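Local coordinates for protein kinase domain-containing protein (Chaetomium thermophilum, PDB 6Z3U) that probably phosphorylates serine and threonine residues, including those of the RNA polymerase II tail repeats, as the cyclin-dependent kinase subunit of the CAK complex, at residues Pro152-Val160 with Asn169-Leu177; Val352-Thr363 with Met377-Thr385. All blocks are in the same frame, centred on the assembly; numbering follows the deposited sequence.

Contact 1 (Pro152-Val160 with Asn169-Leu177); sequences PNIIGLISV and NLVLEYLPL
Val-171 O takes two backbone donors from the neighbouring strand, Ile-158 N at 2.7 Å and Ser-159 N at 3.2 Å, the second in the carbonyl plane on a lone pair. Two residues facing one make this a classic beta bulge. Val-171 N returns a bond to Ser-159 O, closing the hydrogen-bonded pair; beyond it Val-160 faces Leu-170. The bulge turns the Ile-158 side chain toward the partner strand, its CB 4.0 Å from Val-171 CG1. On the face carrying Leu-157, Val-160, Leu-170 and Leu-172, with Leu-157 CG anti to the backbone N (chi1 -178°), Leu-157 CD1 is carried across to Leu-172 CD2, 3.5 Å away. Val-160 CG2 runs beside Leu-170 CD2 (3.9 Å), the side chains parallel. The two strands form the hairpin at the edge of the five-stranded N-lobe sheet, and the chain from Glu-173 on forms the hinge to the C-lobe. Glu-173 grips Gly-156 twice: its backbone N bonds to Gly-156 O at 2.9 Å, and its OE1 receives Gly-156 N at 3.1 Å on the anti side of the carboxylate. OE2 forms a salt bridge with Lys-235. Ile-155 sets CD1 4.0 Å from Leu-175 CD1.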
loop_
_atom_site.group_PDB
_atom_site.type_symbol
_atom_site.label_atom_id
_atom_site.label_comp_id
_atom_site.label_asym_id
_atom_site.label_seq_id
_atom_site.Cartn_x
_atom_site.Cartn_y
_atom_site.Cartn_z
ATOM N N PRO B 152 -10.319 8.758 -11.983
ATOM C CA PRO B 152 -9.975 9.207 -13.343
ATOM C C PRO B 152 -8.687 10.009 -13.428
ATOM O O PRO B 152 -8.144 10.151 -14.530
ATOM C CB PRO B 152 -11.181 10.068 -13.752
ATOM C CG PRO B 152 -12.255 9.762 -12.753
ATOM C CD PRO B 152 -11.549 9.405 -11.493
ATOM N N ASN B 153 -8.193 10.555 -12.317
ATOM C CA ASN B 153 -6.983 11.368 -12.315
ATOM C C ASN B 153 -5.793 10.644 -11.692
ATOM O O ASN B 153 -4.818 11.289 -11.293
ATOM C CB ASN B 153 -7.246 12.685 -11.588
ATOM C CG ASN B 153 -8.354 13.488 -12.235
ATOM O OD1 ASN B 153 -9.416 13.689 -11.647
ATOM N ND2 ASN B 153 -8.112 13.948 -13.457
ATOM N N ILE B 154 -5.854 9.318 -11.595
ATOM C CA ILE B 154 -4.727 8.496 -11.171
ATOM C C ILE B 154 -4.456 7.487 -12.278
ATOM O O ILE B 154 -5.385 6.828 -12.760
ATOM C CB ILE B 154 -5.001 7.776 -9.838
ATOM C CG1 ILE B 154 -5.361 8.778 -8.737
ATOM C CG2 ILE B 154 -3.782 6.959 -9.424
ATOM C CD1 ILE B 154 -4.187 9.575 -8.214
ATOM N N ILE B 155 -3.188 7.365 -12.675
ATOM C CA ILE B 155 -2.841 6.455 -13.760
ATOM C C ILE B 155 -3.322 5.057 -13.414
ATOM O O ILE B 155 -3.050 4.533 -12.323
ATOM C CB ILE B 155 -1.329 6.490 -14.026
ATOM C CG1 ILE B 155 -0.998 5.689 -15.285
ATOM C CG2 ILE B 155 -0.559 5.937 -12.835
ATOM C CD1 ILE B 155 0.447 5.791 -15.703
ATOM N N GLY B 156 -4.057 4.437 -14.334
ATOM C CA GLY B 156 -4.668 3.152 -14.074
ATOM C C GLY B 156 -3.708 2.003 -14.338
ATOM O O GLY B 156 -3.114 1.919 -15.412
ATOM N N LEU B 157 -3.573 1.128 -13.349
ATOM C CA LEU B 157 -2.794 -0.102 -13.498
ATOM C C LEU B 157 -3.741 -1.175 -14.023
ATOM O O LEU B 157 -4.567 -1.711 -13.280
ATOM C CB LEU B 157 -2.154 -0.500 -12.174
ATOM C CG LEU B 157 -1.275 -1.751 -12.202
ATOM C CD1 LEU B 157 -0.093 -1.564 -13.133
ATOM C CD2 LEU B 157 -0.797 -2.091 -10.808
ATOM N N ILE B 158 -3.631 -1.479 -15.317
ATOM C CA ILE B 158 -4.572 -2.403 -15.941
ATOM C C ILE B 158 -4.293 -3.838 -15.514
ATOM O O ILE B 158 -5.223 -4.602 -15.223
ATOM C CB ILE B 158 -4.525 -2.254 -17.473
ATOM C CG1 ILE B 158 -5.118 -0.904 -17.877
ATOM C CG2 ILE B 158 -5.250 -3.416 -18.136
ATOM C CD1 ILE B 158 -4.813 -0.493 -19.297
ATOM N N SER B 159 -3.024 -4.231 -15.472
ATOM C CA SER B 159 -2.668 -5.612 -15.177
ATOM C C SER B 159 -1.200 -5.672 -14.784
ATOM O O SER B 159 -0.439 -4.725 -14.993
ATOM C CB SER B 159 -2.954 -6.519 -16.377
ATOM O OG SER B 159 -2.488 -7.836 -16.151
ATOM N N VAL B 160 -0.814 -6.809 -14.206
ATOM C CA VAL B 160 0.567 -7.082 -13.824
ATOM C C VAL B 160 0.870 -8.534 -14.157
ATOM O O VAL B 160 0.066 -9.425 -13.866
ATOM C CB VAL B 160 0.818 -6.816 -12.326
ATOM C CG1 VAL B 160 2.264 -7.120 -11.962
ATOM C CG2 VAL B 160 0.477 -5.383 -11.979
ATOM N N ASN B 169 6.445 -6.586 -15.109
ATOM C CA ASN B 169 5.800 -5.822 -16.168
ATOM C C ASN B 169 4.519 -5.201 -15.640
ATOM O O ASN B 169 3.712 -5.882 -14.999
ATOM C CB ASN B 169 5.492 -6.705 -17.383
ATOM C CG ASN B 169 6.735 -7.325 -17.982
ATOM O OD1 ASN B 169 7.160 -8.402 -17.570
ATOM N ND2 ASN B 169 7.327 -6.646 -18.959
ATOM N N LEU B 170 4.338 -3.912 -15.911
ATOM C CA LEU B 170 3.143 -3.178 -15.518
ATOM C C LEU B 170 2.396 -2.745 -16.770
ATOM O O LEU B 170 2.927 -1.979 -17.581
ATOM C CB LEU B 170 3.501 -1.954 -14.679
ATOM C CG LEU B 170 4.346 -2.191 -13.430
ATOM C CD1 LEU B 170 4.523 -0.881 -12.675
ATOM C CD2 LEU B 170 3.723 -3.252 -12.542
ATOM N N VAL B 171 1.164 -3.218 -16.915
ATOM C CA VAL B 171 0.295 -2.804 -18.010
ATOM C C VAL B 171 -0.482 -1.590 -17.518
ATOM O O VAL B 171 -1.349 -1.708 -16.649
ATOM C CB VAL B 171 -0.642 -3.933 -18.447
ATOM C CG1 VAL B 171 -1.416 -3.525 -19.688
ATOM C CG2 VAL B 171 0.148 -5.211 -18.698
ATOM N N LEU B 172 -0.166 -0.422 -18.070
ATOM C CA LEU B 172 -0.667 0.845 -17.568
ATOM C C LEU B 172 -1.503 1.552 -18.625
ATOM O O LEU B 172 -1.459 1.225 -19.813
ATOM C CB LEU B 172 0.486 1.763 -17.139
ATOM C CG LEU B 172 1.383 1.250 -16.017
ATOM C CD1 LEU B 172 2.726 1.950 -16.056
ATOM C CD2 LEU B 172 0.717 1.468 -14.676
ATOM N N GLU B 173 -2.265 2.540 -18.162
ATOM C CA GLU B 173 -3.013 3.402 -19.063
ATOM C C GLU B 173 -2.070 4.033 -20.079
ATOM O O GLU B 173 -0.963 4.460 -19.742
ATOM C CB GLU B 173 -3.731 4.491 -18.267
ATOM C CG GLU B 173 -5.223 4.585 -18.519
ATOM C CD GLU B 173 -5.869 5.719 -17.744
ATOM O OE1 GLU B 173 -5.822 5.690 -16.496
ATOM O OE2 GLU B 173 -6.420 6.641 -18.383
ATOM N N TYR B 174 -2.511 4.091 -21.331
ATOM C CA TYR B 174 -1.739 4.732 -22.388
ATOM C C TYR B 174 -2.050 6.225 -22.396
ATOM O O TYR B 174 -3.189 6.628 -22.660
ATOM C CB TYR B 174 -2.051 4.101 -23.742
ATOM C CG TYR B 174 -1.236 4.673 -24.879
ATOM C CD1 TYR B 174 0.140 4.500 -24.926
ATOM C CD2 TYR B 174 -1.843 5.376 -25.910
ATOM C CE1 TYR B 174 0.892 5.018 -25.965
ATOM C CE2 TYR B 174 -1.100 5.894 -26.956
ATOM C CZ TYR B 174 0.268 5.712 -26.977
ATOM O OH TYR B 174 1.021 6.225 -28.009
ATOM N N LEU B 175 -1.036 7.043 -22.103
ATOM C CA LEU B 175 -1.177 8.493 -21.981
ATOM C C LEU B 175 -0.257 9.159 -22.995
ATOM O O LEU B 175 0.884 9.524 -22.669
ATOM C CB LEU B 175 -0.850 8.941 -20.556
ATOM C CG LEU B 175 -1.564 8.145 -19.458
ATOM C CD1 LEU B 175 -1.098 8.579 -18.078
ATOM C CD2 LEU B 175 -3.075 8.290 -19.583
ATOM N N PRO B 176 -0.713 9.355 -24.238
ATOM C CA PRO B 176 0.207 9.782 -25.301
ATOM C C PRO B 176 0.524 11.270 -25.332
ATOM O O PRO B 176 1.492 11.655 -26.001
ATOM C CB PRO B 176 -0.536 9.366 -26.580
ATOM C CG PRO B 176 -1.981 9.460 -26.209
ATOM C CD PRO B 176 -2.060 9.049 -24.759
ATOM N N LEU B 177 -0.234 12.114 -24.635
ATOM C CA LEU B 177 -0.070 13.559 -24.742
ATOM C C LEU B 177 0.998 14.117 -23.808
ATOM O O LEU B 177 1.038 15.332 -23.592
ATOM C CB LEU B 177 -1.403 14.263 -24.478
ATOM C CG LEU B 177 -2.456 14.135 -25.578
ATOM C CD1 LEU B 177 -3.673 14.980 -25.245
ATOM C CD2 LEU B 177 -1.890 14.540 -26.924
#

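Contact 2 (Val352-Thr363 with Met377-Thr385); sequences VGSEGVDLLWRT and MLEHRWWRT
In the C-lobe of the kinase, helix 353-363 packs against the chain running from the end of helix 374-378 through the weakly bonded helical turn 381-384. Gly-356 CA sits over one face of the Trp-382 indole, 3.5 Å from the centroid of its five-membered ring. Beside this CH-pi contact, Val-352 CG1 touches Trp-382 CZ2, while Leu-359 CD2 approaches Trp-382 CE3 at 3.4 Å. A weak bond runs from Trp-382 NE1 to Val-352 O. Lys-198 makes a cation-pi contact with the indole. With an alanine here, Gly-356 and Leu-359 would probably face a gap, and Lys-198 is likely to lose its aromatic partner. His-380 carries its ring to the helix with CG anti to the backbone N (chi1 -162°), and NE2 donates to Asp-358 OD2 with ring and carboxylate nearly coplanar, 14° apart. Arg-362 NE reaches the same OD2 from above the carboxylate plane, and Lys-342 pairs with OD1, so nearby positive charge probably favours the ionised aspartate. Leu-359 CD1 lies over a face of the His-380 ring and reaches Met-377 CG at 3.5 Å. Helices 353-363 and 374-378 correspond to kinase αH and αI, with His-380 and Trp-382 following in subdomain XI.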
loop_
_atom_site.group_PDB
_atom_site.type_symbol
_atom_site.label_atom_id
_atom_site.label_comp_id
_atom_site.label_asym_id
_atom_site.label_seq_id
_atom_site.Cartn_x
_atom_site.Cartn_y
_atom_site.Cartn_z
ATOM N N VAL B 352 -4.637 34.395 -11.821
ATOM C CA VAL B 352 -5.787 33.579 -11.448
ATOM C C VAL B 352 -6.812 34.347 -10.624
ATOM O O VAL B 352 -7.840 33.775 -10.240
ATOM C CB VAL B 352 -5.340 32.325 -10.663
ATOM C CG1 VAL B 352 -4.557 31.390 -11.567
ATOM C CG2 VAL B 352 -4.511 32.714 -9.440
ATOM N N GLY B 353 -6.565 35.623 -10.340
ATOM C CA GLY B 353 -7.523 36.440 -9.626
ATOM C C GLY B 353 -7.409 36.308 -8.124
ATOM O O GLY B 353 -6.641 35.512 -7.579
ATOM N N SER B 354 -8.217 37.117 -7.435
ATOM C CA SER B 354 -8.160 37.145 -5.978
ATOM C C SER B 354 -8.454 35.769 -5.396
ATOM O O SER B 354 -7.701 35.262 -4.558
ATOM C CB SER B 354 -9.142 38.184 -5.436
ATOM O OG SER B 354 -10.439 37.987 -5.969
ATOM N N GLU B 355 -9.540 35.137 -5.848
ATOM C CA GLU B 355 -9.907 33.835 -5.300
ATOM C C GLU B 355 -8.854 32.783 -5.615
ATOM O O GLU B 355 -8.623 31.874 -4.810
ATOM C CB GLU B 355 -11.272 33.406 -5.836
ATOM C CG GLU B 355 -12.438 34.208 -5.265
ATOM C CD GLU B 355 -12.697 33.921 -3.798
ATOM O OE1 GLU B 355 -13.423 34.713 -3.159
ATOM O OE2 GLU B 355 -12.166 32.914 -3.282
ATOM N N GLY B 356 -8.212 32.879 -6.779
ATOM C CA GLY B 356 -7.146 31.944 -7.091
ATOM C C GLY B 356 -5.939 32.139 -6.196
ATOM O O GLY B 356 -5.382 31.173 -5.670
ATOM N N VAL B 357 -5.534 33.394 -5.988
ATOM C CA VAL B 357 -4.405 33.660 -5.104
ATOM C C VAL B 357 -4.773 33.340 -3.662
ATOM O O VAL B 357 -3.898 33.023 -2.847
ATOM C CB VAL B 357 -3.937 35.116 -5.270
ATOM C CG1 VAL B 357 -2.959 35.496 -4.167
ATOM C CG2 VAL B 357 -3.306 35.306 -6.642
ATOM N N ASP B 358 -6.060 33.402 -3.322
ATOM C CA ASP B 358 -6.491 32.958 -2.000
ATOM C C ASP B 358 -6.162 31.485 -1.805
ATOM O O ASP B 358 -5.605 31.089 -0.776
ATOM C CB ASP B 358 -7.989 33.210 -1.831
ATOM C CG ASP B 358 -8.493 32.853 -0.445
ATOM O OD1 ASP B 358 -8.133 33.560 0.517
ATOM O OD2 ASP B 358 -9.256 31.874 -0.316
ATOM N N LEU B 359 -6.490 30.657 -2.798
ATOM C CA LEU B 359 -6.177 29.234 -2.719
ATOM C C LEU B 359 -4.671 29.006 -2.673
ATOM O O LEU B 359 -4.174 28.228 -1.852
ATOM C CB LEU B 359 -6.796 28.502 -3.910
ATOM C CG LEU B 359 -6.610 26.987 -3.969
ATOM C CD1 LEU B 359 -7.237 26.344 -2.755
ATOM C CD2 LEU B 359 -7.203 26.419 -5.249
ATOM N N LEU B 360 -3.926 29.671 -3.560
ATOM C CA LEU B 360 -2.474 29.516 -3.580
ATOM C C LEU B 360 -1.878 29.813 -2.211
ATOM O O LEU B 360 -1.040 29.059 -1.704
ATOM C CB LEU B 360 -1.867 30.441 -4.634
ATOM C CG LEU B 360 -0.551 30.046 -5.317
ATOM C CD1 LEU B 360 0.285 31.298 -5.592
ATOM C CD2 LEU B 360 0.260 29.036 -4.530
ATOM N N TRP B 361 -2.318 30.907 -1.589
ATOM C CA TRP B 361 -1.758 31.316 -0.305
ATOM C C TRP B 361 -2.073 30.314 0.796
ATOM O O TRP B 361 -1.251 30.109 1.698
ATOM C CB TRP B 361 -2.292 32.699 0.058
ATOM C CG TRP B 361 -1.876 33.194 1.397
ATOM C CD1 TRP B 361 -0.678 33.756 1.729
ATOM C CD2 TRP B 361 -2.663 33.191 2.591
ATOM N NE1 TRP B 361 -0.671 34.099 3.061
ATOM C CE2 TRP B 361 -1.879 33.765 3.610
ATOM C CE3 TRP B 361 -3.954 32.755 2.898
ATOM C CZ2 TRP B 361 -2.342 33.909 4.912
ATOM C CZ3 TRP B 361 -4.414 32.904 4.190
ATOM C CH2 TRP B 361 -3.609 33.474 5.181
ATOM N N ARG B 362 -3.247 29.681 0.750
ATOM C CA ARG B 362 -3.584 28.704 1.778
ATOM C C ARG B 362 -2.763 27.431 1.637
ATOM O O ARG B 362 -2.492 26.759 2.639
ATOM C CB ARG B 362 -5.076 28.376 1.738
ATOM C CG ARG B 362 -5.978 29.554 2.074
ATOM C CD ARG B 362 -7.395 29.102 2.395
ATOM N NE ARG B 362 -8.347 30.213 2.368
ATOM C CZ ARG B 362 -8.528 31.075 3.364
ATOM N NH1 ARG B 362 -7.820 30.969 4.480
ATOM N NH2 ARG B 362 -9.420 32.050 3.242
ATOM N N THR B 363 -2.359 27.077 0.413
ATOM C CA THR B 363 -1.545 25.884 0.219
ATOM C C THR B 363 -0.096 26.088 0.637
ATOM O O THR B 363 0.619 25.102 0.843
ATOM C CB THR B 363 -1.567 25.440 -1.245
ATOM O OG1 THR B 363 -0.963 26.453 -2.060
ATOM C CG2 THR B 363 -2.990 25.192 -1.717
ATOM N N MET B 377 -9.608 22.036 -0.143
ATOM C CA MET B 377 -9.221 22.634 -1.414
ATOM C C MET B 377 -10.325 22.485 -2.450
ATOM O O MET B 377 -10.597 23.418 -3.214
ATOM C CB MET B 377 -7.927 21.981 -1.900
ATOM C CG MET B 377 -7.038 22.886 -2.727
ATOM S SD MET B 377 -5.434 22.134 -3.061
ATOM C CE MET B 377 -4.708 22.214 -1.427
ATOM N N LEU B 378 -10.984 21.325 -2.482
ATOM C CA LEU B 378 -11.998 21.073 -3.499
ATOM C C LEU B 378 -13.263 21.894 -3.291
ATOM O O LEU B 378 -13.995 22.130 -4.257
ATOM C CB LEU B 378 -12.355 19.586 -3.530
ATOM C CG LEU B 378 -11.289 18.658 -4.114
ATOM C CD1 LEU B 378 -11.693 17.207 -3.923
ATOM C CD2 LEU B 378 -11.054 18.956 -5.594
ATOM N N GLU B 379 -13.544 22.324 -2.066
ATOM C CA GLU B 379 -14.725 23.131 -1.787
ATOM C C GLU B 379 -14.449 24.629 -1.839
ATOM O O GLU B 379 -15.356 25.422 -1.557
ATOM C CB GLU B 379 -15.298 22.744 -0.420
ATOM C CG GLU B 379 -15.383 21.232 -0.213
ATOM C CD GLU B 379 -16.463 20.823 0.773
ATOM O OE1 GLU B 379 -17.474 21.546 0.889
ATOM O OE2 GLU B 379 -16.300 19.773 1.431
ATOM N N HIS B 380 -13.236 25.036 -2.204
ATOM C CA HIS B 380 -12.897 26.451 -2.277
ATOM C C HIS B 380 -13.723 27.150 -3.355
ATOM O O HIS B 380 -14.277 26.522 -4.261
ATOM C CB HIS B 380 -11.404 26.617 -2.555
ATOM C CG HIS B 380 -10.880 27.984 -2.242
ATOM N ND1 HIS B 380 -10.323 28.803 -3.200
ATOM C CD2 HIS B 380 -10.840 28.680 -1.083
ATOM C CE1 HIS B 380 -9.955 29.943 -2.642
ATOM N NE2 HIS B 380 -10.259 29.894 -1.358
ATOM N N ARG B 381 -13.810 28.481 -3.240
ATOM C CA ARG B 381 -14.611 29.261 -4.177
ATOM C C ARG B 381 -13.960 29.401 -5.547
ATOM O O ARG B 381 -14.662 29.693 -6.522
ATOM C CB ARG B 381 -14.877 30.666 -3.626
ATOM C CG ARG B 381 -15.863 30.738 -2.472
ATOM C CD ARG B 381 -16.638 32.054 -2.509
ATOM N NE ARG B 381 -17.223 32.399 -1.214
ATOM C CZ ARG B 381 -18.377 31.918 -0.752
ATOM N NH1 ARG B 381 -18.825 32.296 0.438
ATOM N NH2 ARG B 381 -19.085 31.061 -1.474
ATOM N N TRP B 382 -12.642 29.207 -5.646
ATOM C CA TRP B 382 -11.957 29.451 -6.913
ATOM C C TRP B 382 -12.569 28.636 -8.046
ATOM O O TRP B 382 -12.630 29.098 -9.191
ATOM C CB TRP B 382 -10.471 29.128 -6.778
ATOM C CG TRP B 382 -9.676 29.486 -7.991
ATOM C CD1 TRP B 382 -9.765 30.636 -8.718
ATOM C CD2 TRP B 382 -8.682 28.678 -8.636
ATOM N NE1 TRP B 382 -8.880 30.602 -9.768
ATOM C CE2 TRP B 382 -8.205 29.410 -9.740
ATOM C CE3 TRP B 382 -8.149 27.411 -8.383
ATOM C CZ2 TRP B 382 -7.221 28.917 -10.591
ATOM C CZ3 TRP B 382 -7.171 26.923 -9.230
ATOM C CH2 TRP B 382 -6.720 27.675 -10.322
ATOM N N TRP B 383 -13.012 27.412 -7.750
ATOM C CA TRP B 383 -13.517 26.546 -8.809
ATOM C C TRP B 383 -14.842 27.059 -9.358
ATOM O O TRP B 383 -15.067 27.029 -10.574
ATOM C CB TRP B 383 -13.678 25.117 -8.292
ATOM C CG TRP B 383 -12.477 24.599 -7.573
ATOM C CD1 TRP B 383 -12.383 24.307 -6.245
ATOM C CD2 TRP B 383 -11.192 24.320 -8.137
ATOM N NE1 TRP B 383 -11.122 23.860 -5.948
ATOM C CE2 TRP B 383 -10.369 23.859 -7.093
ATOM C CE3 TRP B 383 -10.656 24.416 -9.424
ATOM C CZ2 TRP B 383 -9.044 23.493 -7.294
ATOM C CZ3 TRP B 383 -9.339 24.053 -9.622
ATOM C CH2 TRP B 383 -8.548 23.597 -8.562
ATOM N N ARG B 384 -15.725 27.542 -8.485
ATOM C CA ARG B 384 -17.025 28.052 -8.902
ATOM C C ARG B 384 -17.016 29.543 -9.222
ATOM O O ARG B 384 -18.059 30.084 -9.607
ATOM C CB ARG B 384 -18.081 27.752 -7.823
ATOM C CG ARG B 384 -17.684 28.074 -6.383
ATOM C CD ARG B 384 -18.460 27.194 -5.404
ATOM N NE ARG B 384 -17.910 27.233 -4.049
ATOM C CZ ARG B 384 -18.429 27.919 -3.034
ATOM N NH1 ARG B 384 -19.530 28.643 -3.194
ATOM N NH2 ARG B 384 -17.840 27.878 -1.846
ATOM N N THR B 385 -15.878 30.216 -9.085
ATOM C CA THR B 385 -15.735 31.599 -9.515
ATOM C C THR B 385 -15.354 31.640 -10.990
ATOM O O THR B 385 -14.592 30.796 -11.469
ATOM C CB THR B 385 -14.676 32.320 -8.680
ATOM O OG1 THR B 385 -15.170 32.523 -7.349
ATOM C CG2 THR B 385 -14.328 33.664 -9.292
#

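Contact 1 joins the N-lobe sheet to the hinge, and contact 2 lies in the C-lobe of the same kinase domain, their centres 30 Å apart and their nearest atoms about 8 Å apart without touching. The chain completes contact 1 well before it enters contact 2. Helix 194-213 lies between them: Asn-153 and Ile-154 of contact 1 pack on its Ala-207, while Leu-378 and Trp-383 of contact 2 rest on its Thr-205 and Met-201. Contact 1 is the one beside the predicted ATP site, with the Leu-172 side chain about 4 Å from that of Lys-122. Contact 2 is remote from that site and from the predicted catalytic aspartate, Asp-220. Both also touch the RING-type subunit, through Pro-152 and Leu-378.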